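Local coordinates for Alr4995 protein (PDB 6LRF) that combines arginine dihydrolase and ornithine cyclodeaminase activities in one bifunctional chain, the former probably residing in its guanidine-modifying (GME) family domain, at residues Met9-His14 and Glu39-Leu44; Asp16-Ile21 and Gly62-Val67; Asp35-Gln40 and Thr253-Ala258. All coordinates share one frame; numbering follows the deposited sequence.

All three contacts lie in the N-terminal GME-family domain, on the same side of the chain's centre, their own centres about 32 to 37 Å from it. Contacts 1 and 3 share helix 34-49 and have centres about 8 Å apart; Trp41 CB of contact 1 lies 4.0 Å from Phe255 CE2 of contact 3. Contact 2, its centre about 14 Å from that of contact 1 and about 12 Å from that of contact 3, touches both: Cys10 O meets Val67 CG1 at 3.3 Å, and Asp65 OD1 lies 4.2 Å from Ala258 CB. The enzyme is unliganded here, so no bound substrate marks the distance from these contacts to the active site.

Contact 1. Residues Met9-His14 and Glu39-Leu44; sequences MCPPDH and EQWQGL
Two consecutive prolines lie over one face of the Trp41 indole, while the methyl of Met9, a selenomethionine, comes in obliquely from the other side of its plane. Pro11 CA stands 3.8 Å from the centroid of the six-membered ring and Pro12 CD 3.6 Å from that of the five-membered ring, both as CH-pi contacts. Met9 CE reaches Trp41 NE1 at 3.3 Å. The Met9 chain, bent at chi3 (64°), turns this methyl back onto the indole, where it also meets Leu44 CD2 at 3.7 Å; SE, set obliquely to the ring, makes a Met-aromatic contact. Trp41 leaves helix 34-49 with CG anti to N (chi1 -172°), which lays the indole against the loop following strand 6-9. At the ring edge a water lies in the indole plane and accepts from Trp41 NE1 (3.2 Å) and from Cys10 N (3.0 Å). An alanine in place of Trp41 would probably leave this water with one donor fewer and open a gap between the prolines and the Met9 methyl. Tyr45 stacks on Trp41, and Leu56 of strand 53-56 also touches it. Held between CH groups and a methyl, its N-H satisfied by water, the indole can stay buried without a polar cost.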
loop_
_atom_site.group_PDB
_atom_site.type_symbol
_atom_site.label_atom_id
_atom_site.label_comp_id
_atom_site.label_asym_id
_atom_site.label_seq_id
_atom_site.Cartn_x
_atom_site.Cartn_y
_atom_site.Cartn_z
HETATM N N MSE B 9 27.298 25.485 -46.318
HETATM C CA MSE B 9 26.666 26.188 -45.199
HETATM C C MSE B 9 25.670 27.221 -45.696
HETATM O O MSE B 9 25.462 27.375 -46.892
HETATM C CB MSE B 9 27.710 26.864 -44.311
HETATM C CG MSE B 9 28.666 25.888 -43.667
HETATM SE SE MSE B 9 29.931 26.693 -42.384
HETATM C CE MSE B 9 28.662 27.341 -41.022
ATOM N N CYS B 10 25.033 27.918 -44.771
ATOM C CA CYS B 10 24.091 28.948 -45.148
ATOM C C CYS B 10 24.045 29.984 -44.044
ATOM O O CYS B 10 23.715 29.661 -42.892
ATOM C CB CYS B 10 22.707 28.359 -45.413
ATOM S SG CYS B 10 21.462 29.562 -45.890
ATOM N N PRO B 11 24.405 31.233 -44.385
ATOM C CA PRO B 11 24.502 32.327 -43.415
ATOM C C PRO B 11 23.154 32.662 -42.767
ATOM O O PRO B 11 22.100 32.494 -43.385
ATOM C CB PRO B 11 25.032 33.495 -44.261
ATOM C CG PRO B 11 24.624 33.172 -45.653
ATOM C CD PRO B 11 24.731 31.677 -45.751
ATOM N N PRO B 12 23.196 33.127 -41.507
ATOM C CA PRO B 12 22.002 33.382 -40.694
ATOM C C PRO B 12 21.271 34.683 -41.007
ATOM O O PRO B 12 20.727 35.278 -40.077
ATOM C CB PRO B 12 22.567 33.434 -39.269
ATOM C CG PRO B 12 23.967 33.880 -39.444
ATOM C CD PRO B 12 24.438 33.273 -40.723
ATOM N N ASP B 13 21.238 35.100 -42.273
ATOM C CA ASP B 13 20.658 36.396 -42.658
ATOM C C ASP B 13 19.187 36.542 -42.240
ATOM O O ASP B 13 18.730 37.648 -41.941
ATOM C CB ASP B 13 20.787 36.618 -44.174
ATOM C CG ASP B 13 22.221 36.942 -44.615
ATOM O OD1 ASP B 13 23.169 36.751 -43.818
ATOM O OD2 ASP B 13 22.401 37.384 -45.774
ATOM N N HIS B 14 18.453 35.432 -42.214
ATOM C CA HIS B 14 17.043 35.454 -41.817
ATOM C C HIS B 14 16.732 34.358 -40.803
ATOM O O HIS B 14 15.652 33.769 -40.803
ATOM C CB HIS B 14 16.147 35.319 -43.045
ATOM C CG HIS B 14 16.498 36.270 -44.146
ATOM N ND1 HIS B 14 16.781 35.855 -45.430
ATOM C CD2 HIS B 14 16.627 37.619 -44.148
ATOM C CE1 HIS B 14 17.063 36.906 -46.178
ATOM N NE2 HIS B 14 16.980 37.988 -45.424
ATOM N N GLU B 39 27.367 36.317 -35.227
ATOM C CA GLU B 39 28.691 36.278 -34.632
ATOM C C GLU B 39 29.171 34.851 -34.390
ATOM O O GLU B 39 30.327 34.528 -34.658
ATOM C CB GLU B 39 28.692 37.065 -33.321
ATOM C CG GLU B 39 30.020 37.077 -32.590
ATOM C CD GLU B 39 30.138 38.254 -31.639
ATOM O OE1 GLU B 39 29.119 38.613 -31.004
ATOM O OE2 GLU B 39 31.248 38.822 -31.532
ATOM N N GLN B 40 28.284 34.004 -33.873
ATOM C CA GLN B 40 28.634 32.610 -33.586
ATOM C C GLN B 40 28.797 31.807 -34.879
ATOM O O GLN B 40 29.727 31.001 -35.005
ATOM C CB GLN B 40 27.577 31.957 -32.692
ATOM C CG GLN B 40 27.537 32.466 -31.259
ATOM C CD GLN B 40 26.377 31.861 -30.472
ATOM O OE1 GLN B 40 25.458 31.289 -31.052
ATOM N NE2 GLN B 40 26.416 31.989 -29.150
ATOM N N TRP B 41 27.885 32.036 -35.827
ATOM C CA TRP B 41 27.957 31.405 -37.140
ATOM C C TRP B 41 29.289 31.708 -37.813
ATOM O O TRP B 41 29.965 30.798 -38.306
ATOM C CB TRP B 41 26.805 31.869 -38.037
ATOM C CG TRP B 41 26.716 31.099 -39.329
ATOM C CD1 TRP B 41 25.988 29.967 -39.558
ATOM C CD2 TRP B 41 27.385 31.398 -40.559
ATOM N NE1 TRP B 41 26.159 29.544 -40.855
ATOM C CE2 TRP B 41 27.009 30.407 -41.493
ATOM C CE3 TRP B 41 28.268 32.407 -40.966
ATOM C CZ2 TRP B 41 27.483 30.394 -42.808
ATOM C CZ3 TRP B 41 28.741 32.394 -42.278
ATOM C CH2 TRP B 41 28.344 31.391 -43.181
ATOM N N GLN B 42 29.668 32.988 -37.820
ATOM C CA GLN B 42 30.927 33.415 -38.427
ATOM C C GLN B 42 32.104 32.690 -37.790
ATOM O O GLN B 42 33.041 32.293 -38.476
ATOM C CB GLN B 42 31.102 34.935 -38.306
ATOM C CG GLN B 42 30.214 35.731 -39.253
ATOM C CD GLN B 42 30.685 35.662 -40.697
ATOM O OE1 GLN B 42 31.867 35.424 -40.967
ATOM N NE2 GLN B 42 29.762 35.878 -41.636
ATOM N N GLY B 43 32.044 32.505 -36.478
ATOM C CA GLY B 43 33.087 31.775 -35.781
ATOM C C GLY B 43 33.283 30.377 -36.339
ATOM O O GLY B 43 34.414 29.948 -36.590
ATOM N N LEU B 44 32.172 29.668 -36.534
ATOM C CA LEU B 44 32.193 28.335 -37.145
ATOM C C LEU B 44 32.712 28.399 -38.582
ATOM O O LEU B 44 33.630 27.663 -38.980
ATOM C CB LEU B 44 30.792 27.720 -37.121
ATOM C CG LEU B 44 30.666 26.363 -37.804
ATOM C CD1 LEU B 44 31.650 25.377 -37.188
ATOM C CD2 LEU B 44 29.235 25.866 -37.682
HETATM O O HOH W 1 25.080 26.792 -41.991
#

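Contact 2. Residues Asp16-Ile21 and Gly62-Val67; sequences DVDYVI and GWPDLV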
loop_
_atom_site.group_PDB
_atom_site.type_symbol
_atom_site.label_atom_id
_atom_site.label_comp_id
_atom_site.label_asym_id
_atom_site.label_seq_id
_atom_site.Cartn_x
_atom_site.Cartn_y
_atom_site.Cartn_z
ATOM N N ASP B 16 15.851 32.834 -37.193
ATOM C CA ASP B 16 14.952 33.214 -36.122
ATOM C C ASP B 16 14.368 31.914 -35.576
ATOM O O ASP B 16 14.561 30.850 -36.173
ATOM C CB ASP B 16 13.854 34.152 -36.646
ATOM C CG ASP B 16 13.057 34.829 -35.532
ATOM O OD1 ASP B 16 13.645 35.150 -34.468
ATOM O OD2 ASP B 16 11.840 35.052 -35.734
ATOM N N VAL B 17 13.676 31.979 -34.446
ATOM C CA VAL B 17 12.817 30.875 -34.060
ATOM C C VAL B 17 11.374 31.332 -34.310
ATOM O O VAL B 17 10.766 32.005 -33.478
ATOM C CB VAL B 17 13.057 30.443 -32.601
ATOM C CG1 VAL B 17 12.161 29.273 -32.237
ATOM C CG2 VAL B 17 14.519 30.059 -32.400
ATOM N N ASP B 18 10.857 30.994 -35.490
ATOM C CA ASP B 18 9.524 31.407 -35.936
ATOM C C ASP B 18 8.382 30.576 -35.352
ATOM O O ASP B 18 7.263 31.067 -35.189
ATOM C CB ASP B 18 9.421 31.323 -37.463
ATOM C CG ASP B 18 10.214 32.403 -38.174
ATOM O OD1 ASP B 18 10.453 33.474 -37.566
ATOM O OD2 ASP B 18 10.579 32.186 -39.357
ATOM N N TYR B 19 8.674 29.306 -35.083
ATOM C CA TYR B 19 7.669 28.301 -34.769
ATOM C C TYR B 19 8.279 27.272 -33.838
ATOM O O TYR B 19 9.401 27.464 -33.360
ATOM C CB TYR B 19 7.166 27.626 -36.049
ATOM C CG TYR B 19 8.271 27.385 -37.066
ATOM C CD1 TYR B 19 9.217 26.380 -36.878
ATOM C CD2 TYR B 19 8.378 28.177 -38.201
ATOM C CE1 TYR B 19 10.233 26.172 -37.797
ATOM C CE2 TYR B 19 9.386 27.973 -39.126
ATOM C CZ TYR B 19 10.308 26.971 -38.919
ATOM O OH TYR B 19 11.309 26.776 -39.843
ATOM N N VAL B 20 7.551 26.183 -33.586
ATOM C CA VAL B 20 8.078 25.069 -32.799
ATOM C C VAL B 20 7.777 23.736 -33.511
ATOM O O VAL B 20 6.613 23.406 -33.787
ATOM C CB VAL B 20 7.503 25.051 -31.340
ATOM C CG1 VAL B 20 8.230 24.022 -30.477
ATOM C CG2 VAL B 20 7.601 26.432 -30.689
ATOM N N ILE B 21 8.842 22.996 -33.834
ATOM C CA ILE B 21 8.733 21.679 -34.467
ATOM C C ILE B 21 9.663 20.657 -33.812
ATOM O O ILE B 21 9.667 19.492 -34.198
ATOM C CB ILE B 21 9.048 21.726 -35.993
ATOM C CG1 ILE B 21 10.455 22.287 -36.239
ATOM C CG2 ILE B 21 7.982 22.510 -36.750
ATOM C CD1 ILE B 21 10.958 22.120 -37.674
ATOM N N GLY B 62 11.938 33.907 -44.700
ATOM C CA GLY B 62 10.803 33.047 -44.407
ATOM C C GLY B 62 11.138 31.573 -44.261
ATOM O O GLY B 62 10.252 30.744 -44.028
ATOM N N TRP B 63 12.419 31.245 -44.414
ATOM C CA TRP B 63 12.902 29.882 -44.208
ATOM C C TRP B 63 14.133 29.931 -43.321
ATOM O O TRP B 63 15.252 29.713 -43.783
ATOM C CB TRP B 63 13.200 29.204 -45.546
ATOM C CG TRP B 63 12.030 29.300 -46.488
ATOM C CD1 TRP B 63 11.936 30.078 -47.608
ATOM C CD2 TRP B 63 10.771 28.624 -46.365
ATOM N NE1 TRP B 63 10.703 29.911 -48.200
ATOM C CE2 TRP B 63 9.968 29.029 -47.451
ATOM C CE3 TRP B 63 10.247 27.710 -45.441
ATOM C CZ2 TRP B 63 8.672 28.553 -47.641
ATOM C CZ3 TRP B 63 8.959 27.237 -45.631
ATOM C CH2 TRP B 63 8.184 27.662 -46.723
ATOM N N PRO B 64 13.919 30.224 -42.031
ATOM C CA PRO B 64 15.008 30.469 -41.085
ATOM C C PRO B 64 15.902 29.250 -40.879
ATOM O O PRO B 64 17.084 29.395 -40.563
ATOM C CB PRO B 64 14.269 30.822 -39.790
ATOM C CG PRO B 64 12.951 30.138 -39.916
ATOM C CD PRO B 64 12.602 30.223 -41.366
ATOM N N ASP B 65 15.347 28.054 -41.057
ATOM C CA ASP B 65 16.102 26.849 -40.748
ATOM C C ASP B 65 16.916 26.397 -41.955
ATOM O O ASP B 65 17.584 25.362 -41.916
ATOM C CB ASP B 65 15.166 25.742 -40.262
ATOM C CG ASP B 65 14.605 26.026 -38.871
ATOM O OD1 ASP B 65 15.401 26.355 -37.957
ATOM O OD2 ASP B 65 13.369 25.938 -38.697
ATOM N N LEU B 66 16.896 27.206 -43.010
ATOM C CA LEU B 66 17.759 26.970 -44.160
ATOM C C LEU B 66 19.239 26.948 -43.741
ATOM O O LEU B 66 20.082 26.389 -44.438
ATOM C CB LEU B 66 17.511 28.028 -45.235
ATOM C CG LEU B 66 17.941 27.645 -46.650
ATOM C CD1 LEU B 66 16.903 26.738 -47.276
ATOM C CD2 LEU B 66 18.185 28.877 -47.519
ATOM N N VAL B 67 19.550 27.530 -42.584
ATOM C CA VAL B 67 20.909 27.492 -42.056
ATOM C C VAL B 67 21.339 26.066 -41.693
ATOM O O VAL B 67 22.527 25.779 -41.550
ATOM C CB VAL B 67 21.054 28.382 -40.804
ATOM C CG1 VAL B 67 20.890 29.847 -41.170
ATOM C CG2 VAL B 67 20.032 27.974 -39.739
HETATM O O HOH W 2 14.279 28.197 -36.361
HETATM O O HOH W 3 12.867 27.080 -42.389
HETATM O O HOH W 4 9.482 28.513 -42.251
#
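Tyr19 and Asp65 join two loops of the N-terminal domain, whose GME family is known for the five-bladed alpha/beta propeller (pentein) fold. One loop follows strand 6-9, the other strand 53-56. From Tyr19 CB the ring sets out with CG wedged between the backbone N and the carbonyl carbon (chi1 39°), a torsion that sends it across to residues 62-67; Glu89 of helix 88-91 also touches the Tyr19 side chain. Farther out, Tyr19 CE1 comes to 3.3 Å from Asp65 OD2, which sits at the ring edge near its plane, and CZ lies close to the same oxygen. At the tip, Tyr19 OH donates to Asp65 OD2 in a short bond of 2.5 Å. The carboxylate is approached on its anti side, 32° out of its plane, and stands 64° from the ring plane.

The phenol oxygen also accepts from a water at 3.0 Å, and this water in turn accepts from Asp65 N, so backbone and side chain of Asp65 both connect to one hydroxyl. A second water bridges the loops, donating to Gly62 O and only weakly to Tyr19 OH.

Pro64 packs beside this polar arrangement. Its CG lies 3.7 Å from Tyr19 OH, obliquely to the ring, and 3.2 Å from Asp18 OD2, while its CB faces the backbone of Asp16 at 3.6 Å from Asp16 O. The Asp16 carboxylate turns elsewhere, OD2 being hydrogen-bonded to His30 ND1. Asp65 OD1 is held separately from OD2: one water donates to it at 2.7 Å and to Asp16 O at 2.7 Å.

Contact 3. Residues Asp35-Gln40 and Thr253-Ala258; sequences DRAVEQ and TEFLKA
Gln40 uses both ends of its side-chain amide on Thr253 and Glu254 of the short, weakly bonded helix 253-256. Its hydrogen bonds run in opposite senses: OE1 accepts from Glu254 N at 2.9 Å, in the carbonyl plane on a lone pair, and NE2 donates to Thr253 OG1 at 2.9 Å, with the hydroxyl nearly in the amide plane. CG of Gln40 is anti to the carbonyl carbon (chi1 -70°), and the extended chain beyond it delivers the amide to both partners.

A salt-bridge network centres on Glu254. Arg36 NH1 makes a long hydrogen-bonded salt bridge to Glu254 OE1 (3.3 Å); the oxygen lies near the guanidinium plane but is met from above the carboxylate, 48° out of its plane. Lys257 NZ bridges to Glu254 OE2 at 2.9 Å on its syn side, though tilted 34° out of the plane, and Ser33 N also donates to OE2.

Apolar packing joins Ala37 CB to Glu254 CG (3.8 Å) and Phe255 CZ (4.0 Å). The backbone oxygen Ala37 O lies at the Phe255 ring edge, 3.4 Å from CE2.

The paired bonds fix which way round the Gln40 amide sits, and the two flanking cations would probably keep the Glu254 carboxylate ionised.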
loop_
_atom_site.group_PDB
_atom_site.type_symbol
_atom_site.label_atom_id
_atom_site.label_comp_id
_atom_site.label_asym_id
_atom_site.label_seq_id
_atom_site.Cartn_x
_atom_site.Cartn_y
_atom_site.Cartn_z
ATOM N N ASP B 35 22.206 39.115 -34.067
ATOM C CA ASP B 35 23.587 39.577 -34.134
ATOM C C ASP B 35 24.552 38.663 -33.362
ATOM O O ASP B 35 25.745 38.603 -33.671
ATOM C CB ASP B 35 23.673 41.024 -33.642
ATOM C CG ASP B 35 22.925 41.988 -34.559
ATOM O OD1 ASP B 35 23.223 42.005 -35.773
ATOM O OD2 ASP B 35 22.039 42.725 -34.078
ATOM N N ARG B 36 24.042 37.933 -32.377
ATOM C CA ARG B 36 24.867 36.928 -31.709
ATOM C C ARG B 36 24.915 35.644 -32.553
ATOM O O ARG B 36 25.910 34.909 -32.539
ATOM C CB ARG B 36 24.343 36.631 -30.299
ATOM C CG ARG B 36 25.351 35.903 -29.417
ATOM C CD ARG B 36 24.750 35.486 -28.077
ATOM N NE ARG B 36 24.469 36.629 -27.208
ATOM C CZ ARG B 36 23.247 37.031 -26.862
ATOM N NH1 ARG B 36 22.177 36.381 -27.303
ATOM N NH2 ARG B 36 23.095 38.080 -26.062
ATOM N N ALA B 37 23.831 35.391 -33.284
ATOM C CA ALA B 37 23.756 34.257 -34.202
ATOM C C ALA B 37 24.744 34.437 -35.350
ATOM O O ALA B 37 25.482 33.507 -35.701
ATOM C CB ALA B 37 22.334 34.095 -34.738
ATOM N N VAL B 38 24.753 35.641 -35.923
ATOM C CA VAL B 38 25.719 36.004 -36.956
ATOM C C VAL B 38 27.136 35.830 -36.436
ATOM O O VAL B 38 27.993 35.253 -37.101
ATOM C CB VAL B 38 25.526 37.458 -37.430
ATOM C CG1 VAL B 38 26.673 37.882 -38.341
ATOM C CG2 VAL B 38 24.192 37.611 -38.139
ATOM N N GLU B 39 27.367 36.317 -35.227
ATOM C CA GLU B 39 28.691 36.278 -34.632
ATOM C C GLU B 39 29.171 34.851 -34.390
ATOM O O GLU B 39 30.327 34.528 -34.658
ATOM C CB GLU B 39 28.692 37.065 -33.321
ATOM C CG GLU B 39 30.020 37.077 -32.590
ATOM C CD GLU B 39 30.138 38.254 -31.639
ATOM O OE1 GLU B 39 29.119 38.613 -31.004
ATOM O OE2 GLU B 39 31.248 38.822 -31.532
ATOM N N GLN B 40 28.284 34.004 -33.873
ATOM C CA GLN B 40 28.634 32.610 -33.586
ATOM C C GLN B 40 28.797 31.807 -34.879
ATOM O O GLN B 40 29.727 31.001 -35.005
ATOM C CB GLN B 40 27.577 31.957 -32.692
ATOM C CG GLN B 40 27.537 32.466 -31.259
ATOM C CD GLN B 40 26.377 31.861 -30.472
ATOM O OE1 GLN B 40 25.458 31.289 -31.052
ATOM N NE2 GLN B 40 26.416 31.989 -29.150
ATOM N N THR B 253 25.446 28.699 -28.985
ATOM C CA THR B 253 24.263 28.646 -28.122
ATOM C C THR B 253 23.007 29.222 -28.775
ATOM O O THR B 253 21.894 28.804 -28.462
ATOM C CB THR B 253 24.508 29.394 -26.784
ATOM O OG1 THR B 253 24.803 30.776 -27.042
ATOM C CG2 THR B 253 25.667 28.752 -26.006
ATOM N N GLU B 254 23.182 30.173 -29.688
ATOM C CA GLU B 254 22.039 30.788 -30.363
ATOM C C GLU B 254 21.357 29.813 -31.322
ATOM O O GLU B 254 20.196 29.994 -31.694
ATOM C CB GLU B 254 22.478 32.045 -31.121
ATOM C CG GLU B 254 21.415 33.122 -31.200
ATOM C CD GLU B 254 20.962 33.600 -29.824
ATOM O OE1 GLU B 254 21.762 33.529 -28.860
ATOM O OE2 GLU B 254 19.799 34.048 -29.709
ATOM N N PHE B 255 22.076 28.775 -31.735
ATOM C CA PHE B 255 21.476 27.808 -32.640
ATOM C C PHE B 255 20.983 26.608 -31.855
ATOM O O PHE B 255 20.098 25.884 -32.319
ATOM C CB PHE B 255 22.460 27.401 -33.740
ATOM C CG PHE B 255 22.769 28.515 -34.690
ATOM C CD1 PHE B 255 21.881 28.840 -35.707
ATOM C CD2 PHE B 255 23.927 29.272 -34.541
ATOM C CE1 PHE B 255 22.155 29.891 -36.584
ATOM C CE2 PHE B 255 24.201 30.322 -35.410
ATOM C CZ PHE B 255 23.312 30.628 -36.433
ATOM N N LEU B 256 21.525 26.422 -30.649
ATOM C CA LEU B 256 21.001 25.395 -29.747
ATOM C C LEU B 256 19.551 25.713 -29.398
ATOM O O LEU B 256 18.811 24.831 -28.985
ATOM C CB LEU B 256 21.841 25.279 -28.472
ATOM C CG LEU B 256 22.756 24.054 -28.339
ATOM C CD1 LEU B 256 24.012 24.218 -29.176
ATOM C CD2 LEU B 256 23.113 23.752 -26.877
ATOM N N LYS B 257 19.154 26.975 -29.582
ATOM C CA LYS B 257 17.773 27.417 -29.350
ATOM C C LYS B 257 16.783 26.868 -30.372
ATOM O O LYS B 257 15.589 26.740 -30.073
ATOM C CB LYS B 257 17.684 28.943 -29.359
ATOM C CG LYS B 257 18.458 29.636 -28.250
ATOM C CD LYS B 257 18.245 31.139 -28.333
ATOM C CE LYS B 257 18.945 31.874 -27.204
ATOM N NZ LYS B 257 18.535 33.308 -27.160
ATOM N N ALA B 258 17.265 26.564 -31.579
ATOM C CA ALA B 258 16.416 25.958 -32.604
ATOM C C ALA B 258 16.639 24.449 -32.681
ATOM O O ALA B 258 16.023 23.765 -33.492
ATOM C CB ALA B 258 16.669 26.596 -33.955
#